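Local coordinates for protein tartronate semialdehyde reductase (Salmonella typhimurium, PDB 1VPD) that probably catalyses the NAD(P)H-dependent reduction of tartronate semialdehyde to D-glycerate, the last step of galactarate degradation, at residues 86-100 with 112-125. Sequence-based numbering, arbitrary orientation.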
# COMPACT_ATOMS: atom_id res chain seq x y z
N ILE A 86 -1.80 -10.80 19.56
CA ILE A 86 -2.72 -11.76 20.13
C ILE A 86 -2.36 -12.10 21.59
O ILE A 86 -3.25 -12.46 22.36
CB ILE A 86 -2.82 -13.02 19.26
CG1 ILE A 86 -4.11 -13.81 19.60
CG2 ILE A 86 -1.58 -13.90 19.39
CD1 ILE A 86 -4.42 -14.91 18.58
N GLU A 87 -1.09 -11.98 21.95
CA GLU A 87 -0.64 -12.28 23.31
C GLU A 87 -0.94 -11.15 24.31
O GLU A 87 -0.91 -11.39 25.53
CB GLU A 87 0.86 -12.62 23.32
CG GLU A 87 1.21 -13.83 22.46
CD GLU A 87 2.67 -14.26 22.54
OE1 GLU A 87 3.48 -13.60 23.21
OE2 GLU A 87 3.02 -15.30 21.93
N GLY A 88 -1.24 -9.94 23.82
CA GLY A 88 -1.55 -8.81 24.67
C GLY A 88 -2.96 -8.25 24.59
O GLY A 88 -3.38 -7.44 25.43
N ALA A 89 -3.71 -8.67 23.58
CA ALA A 89 -5.00 -8.07 23.27
C ALA A 89 -6.10 -8.69 24.13
O ALA A 89 -6.28 -9.89 24.14
CB ALA A 89 -5.35 -8.27 21.79
N LYS A 90 -6.87 -7.86 24.80
CA LYS A 90 -8.03 -8.41 25.51
C LYS A 90 -9.23 -8.48 24.57
O LYS A 90 -9.23 -7.82 23.50
CB LYS A 90 -8.32 -7.60 26.77
CG LYS A 90 -8.70 -6.15 26.56
CD LYS A 90 -8.51 -5.33 27.87
CE LYS A 90 -7.59 -4.11 27.70
NZ LYS A 90 -6.18 -4.35 28.19
N PRO A 91 -10.24 -9.27 24.92
CA PRO A 91 -11.43 -9.38 24.07
C PRO A 91 -11.99 -8.01 23.80
O PRO A 91 -12.03 -7.17 24.70
CB PRO A 91 -12.39 -10.22 24.93
CG PRO A 91 -11.49 -11.05 25.75
CD PRO A 91 -10.36 -10.14 26.11
N GLY A 92 -12.36 -7.76 22.55
CA GLY A 92 -12.90 -6.50 22.12
C GLY A 92 -11.90 -5.57 21.44
O GLY A 92 -12.29 -4.58 20.83
N THR A 93 -10.61 -5.87 21.58
CA THR A 93 -9.55 -5.14 20.90
C THR A 93 -9.79 -5.29 19.39
O THR A 93 -10.28 -6.33 18.97
CB THR A 93 -8.19 -5.75 21.26
OG1 THR A 93 -7.93 -5.64 22.67
CG2 THR A 93 -7.04 -4.97 20.62
N VAL A 94 -9.46 -4.26 18.63
CA VAL A 94 -9.63 -4.27 17.17
C VAL A 94 -8.28 -4.09 16.49
O VAL A 94 -7.52 -3.19 16.85
CB VAL A 94 -10.55 -3.13 16.73
CG1 VAL A 94 -10.70 -3.10 15.19
CG2 VAL A 94 -11.95 -3.24 17.43
N LEU A 95 -8.00 -4.94 15.50
CA LEU A 95 -6.87 -4.75 14.58
C LEU A 95 -7.41 -4.18 13.28
O LEU A 95 -8.31 -4.78 12.68
CB LEU A 95 -6.15 -6.06 14.30
CG LEU A 95 -5.12 -6.05 13.15
CD1 LEU A 95 -3.96 -5.12 13.45
CD2 LEU A 95 -4.61 -7.46 12.91
N ILE A 96 -6.86 -3.05 12.86
CA ILE A 96 -7.09 -2.50 11.54
C ILE A 96 -5.81 -2.73 10.77
O ILE A 96 -4.81 -1.99 10.91
CB ILE A 96 -7.47 -1.00 11.58
CG1 ILE A 96 -8.71 -0.77 12.45
CG2 ILE A 96 -7.77 -0.45 10.17
CD1 ILE A 96 -9.08 0.67 12.57
N ASP A 97 -5.78 -3.78 9.97
CA ASP A 97 -4.59 -4.04 9.16
C ASP A 97 -4.74 -3.27 7.86
O ASP A 97 -5.65 -3.53 7.08
CB ASP A 97 -4.41 -5.54 8.89
CG ASP A 97 -3.16 -5.84 8.09
OD1 ASP A 97 -2.18 -5.02 8.13
OD2 ASP A 97 -3.08 -6.88 7.40
N MSE A 98 -3.83 -2.33 7.64
CA MSE A 98 -3.83 -1.48 6.45
C MSE A 98 -2.78 -1.93 5.43
O MSE A 98 -2.57 -1.26 4.41
CB MSE A 98 -3.64 -0.02 6.87
CG MSE A 98 -4.77 0.43 7.84
SE MSE A 98 -4.82 2.30 8.30
CE MSE A 98 -5.87 2.95 6.80
N SER A 99 -2.17 -3.08 5.68
CA SER A 99 -1.23 -3.72 4.76
C SER A 99 -1.96 -4.25 3.54
O SER A 99 -3.14 -4.62 3.59
CB SER A 99 -0.54 -4.90 5.45
OG SER A 99 -0.06 -4.56 6.74
N SER A 100 -1.24 -4.33 2.43
CA SER A 100 -1.72 -5.03 1.25
C SER A 100 -1.29 -6.48 1.34
O SER A 100 -0.09 -6.78 1.20
CB SER A 100 -1.14 -4.39 0.00
OG SER A 100 -1.51 -3.04 -0.10
N ALA A 112 -8.05 -16.41 13.35
CA ALA A 112 -7.17 -16.67 14.49
C ALA A 112 -7.42 -15.65 15.61
O ALA A 112 -7.47 -16.02 16.79
CB ALA A 112 -5.72 -16.65 14.08
N LEU A 113 -7.59 -14.38 15.24
CA LEU A 113 -7.85 -13.33 16.23
C LEU A 113 -9.24 -13.47 16.84
O LEU A 113 -9.40 -13.27 18.05
CB LEU A 113 -7.69 -11.94 15.60
CG LEU A 113 -6.23 -11.59 15.27
CD1 LEU A 113 -6.15 -10.33 14.46
CD2 LEU A 113 -5.37 -11.47 16.53
N LYS A 114 -10.22 -13.87 16.03
CA LYS A 114 -11.61 -14.02 16.50
C LYS A 114 -11.71 -15.07 17.61
O LYS A 114 -12.53 -14.93 18.52
CB LYS A 114 -12.55 -14.39 15.35
CG LYS A 114 -14.01 -14.56 15.77
CD LYS A 114 -14.94 -14.68 14.57
CE LYS A 114 -16.29 -15.31 14.93
NZ LYS A 114 -16.75 -15.00 16.32
N ALA A 115 -10.88 -16.10 17.53
CA ALA A 115 -10.86 -17.15 18.55
C ALA A 115 -10.47 -16.60 19.93
O ALA A 115 -10.84 -17.17 20.95
CB ALA A 115 -9.92 -18.25 18.15
N LYS A 116 -9.71 -15.51 19.95
CA LYS A 116 -9.37 -14.79 21.18
C LYS A 116 -10.24 -13.56 21.49
O LYS A 116 -9.99 -12.83 22.46
CB LYS A 116 -7.90 -14.40 21.14
CG LYS A 116 -6.97 -15.57 21.39
CD LYS A 116 -6.78 -15.83 22.89
CE LYS A 116 -5.86 -14.78 23.53
NZ LYS A 116 -5.19 -15.28 24.77
N GLY A 117 -11.27 -13.32 20.69
CA GLY A 117 -12.16 -12.19 20.87
C GLY A 117 -11.67 -10.88 20.30
O GLY A 117 -12.21 -9.82 20.62
N VAL A 118 -10.66 -10.94 19.43
CA VAL A 118 -10.11 -9.76 18.79
C VAL A 118 -10.75 -9.59 17.41
O VAL A 118 -10.78 -10.54 16.63
CB VAL A 118 -8.58 -9.89 18.70
CG1 VAL A 118 -7.96 -8.69 18.02
CG2 VAL A 118 -8.00 -10.10 20.11
N GLU A 119 -11.24 -8.39 17.13
CA GLU A 119 -11.92 -8.05 15.88
C GLU A 119 -10.89 -7.57 14.87
O GLU A 119 -9.79 -7.19 15.25
CB GLU A 119 -12.90 -6.91 16.10
CG GLU A 119 -13.85 -7.09 17.27
CD GLU A 119 -15.10 -7.86 16.94
OE1 GLU A 119 -15.20 -8.44 15.82
OE2 GLU A 119 -15.97 -7.89 17.83
N MSE A 120 -11.27 -7.54 13.60
CA MSE A 120 -10.32 -7.15 12.54
C MSE A 120 -11.01 -6.53 11.34
O MSE A 120 -12.08 -6.99 10.91
CB MSE A 120 -9.49 -8.36 12.08
CG MSE A 120 -8.44 -8.01 11.04
SE MSE A 120 -7.40 -9.56 10.59
CE MSE A 120 -6.41 -8.92 9.11
N LEU A 121 -10.42 -5.45 10.84
CA LEU A 121 -10.75 -4.91 9.52
C LEU A 121 -9.51 -5.04 8.63
O LEU A 121 -8.38 -4.83 9.10
CB LEU A 121 -11.11 -3.42 9.59
CG LEU A 121 -12.27 -2.98 10.48
CD1 LEU A 121 -12.33 -1.47 10.53
CD2 LEU A 121 -13.54 -3.57 9.95
N ASP A 122 -9.73 -5.34 7.35
CA ASP A 122 -8.68 -5.21 6.34
C ASP A 122 -8.93 -3.92 5.57
O ASP A 122 -9.91 -3.81 4.83
CB ASP A 122 -8.53 -6.45 5.43
CG ASP A 122 -9.75 -6.77 4.58
OD1 ASP A 122 -10.89 -6.84 5.11
OD2 ASP A 122 -9.64 -7.05 3.35
N ALA A 123 -8.06 -2.94 5.79
CA ALA A 123 -8.23 -1.58 5.27
C ALA A 123 -6.99 -1.07 4.53
O ALA A 123 -6.39 -0.06 4.92
CB ALA A 123 -8.57 -0.64 6.42
N PRO A 124 -6.60 -1.75 3.45
CA PRO A 124 -5.49 -1.29 2.62
C PRO A 124 -5.82 0.04 1.94
O PRO A 124 -6.97 0.51 1.91
CB PRO A 124 -5.31 -2.42 1.59
CG PRO A 124 -6.63 -3.10 1.53
CD PRO A 124 -7.19 -3.00 2.92
N VAL A 125 -4.78 0.66 1.41
CA VAL A 125 -4.87 2.03 0.94
C VAL A 125 -4.33 2.19 -0.45
O VAL A 125 -3.55 1.35 -0.94
CB VAL A 125 -4.13 3.01 1.90
CG1 VAL A 125 -4.51 2.76 3.35
CG2 VAL A 125 -2.61 2.92 1.76
O HOH W 1 -8.11 -11.86 24.11
O HOH W 2 -2.13 -0.90 1.73
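L95 and the selenomethionine M120 are neighbours on one face of a parallel strand pair, their side chains running abreast, and the L95 methyl CD2 comes within 3.6 Å of CD1 of L113, which reaches over from helix 103-114 nearly perpendicular to the L95 branch. CG of M120 stands anti to the backbone N (chi1 -177°) and the chain runs on extended, carrying its CE alongside CB of D97. Beneath these side chains the backbones zip together: L95 N gives its hydrogen to E119 O, L121 N to L95 O and D97 N to L121 O. On the other face I96 sets CG2 against CB of A123 at 3.8 Å, while Y151 of helix 145-156 also covers I96. Strand 94-97, helix 103-114 and strand 119-126 form a beta-alpha-beta unit of the Rossmann-type nucleotide-binding domain. Just past strand 94-97, D97 OD1 takes S99 OG through its syn lone pair and S99 N, in an Asx turn, from above the carboxylate plane; T67 OG1 bonds it too. A water joins M98 O, V125 N and OG of S100, a predicted NAD-binding residue close to K175. At the far end A89 CB still packs on V118 CG2 (3.6 Å), but the rim of K116, P91 and G92 is exposed. There K116 lays CG across I86 CG1 (3.8 Å), its chain, folded at chi2 and chi3, turning CE toward I86 O; one water bridges A89 O to K116 O, and G92 N bonds G117 O, at 2.8 Å, where G117 closes a Schellman motif.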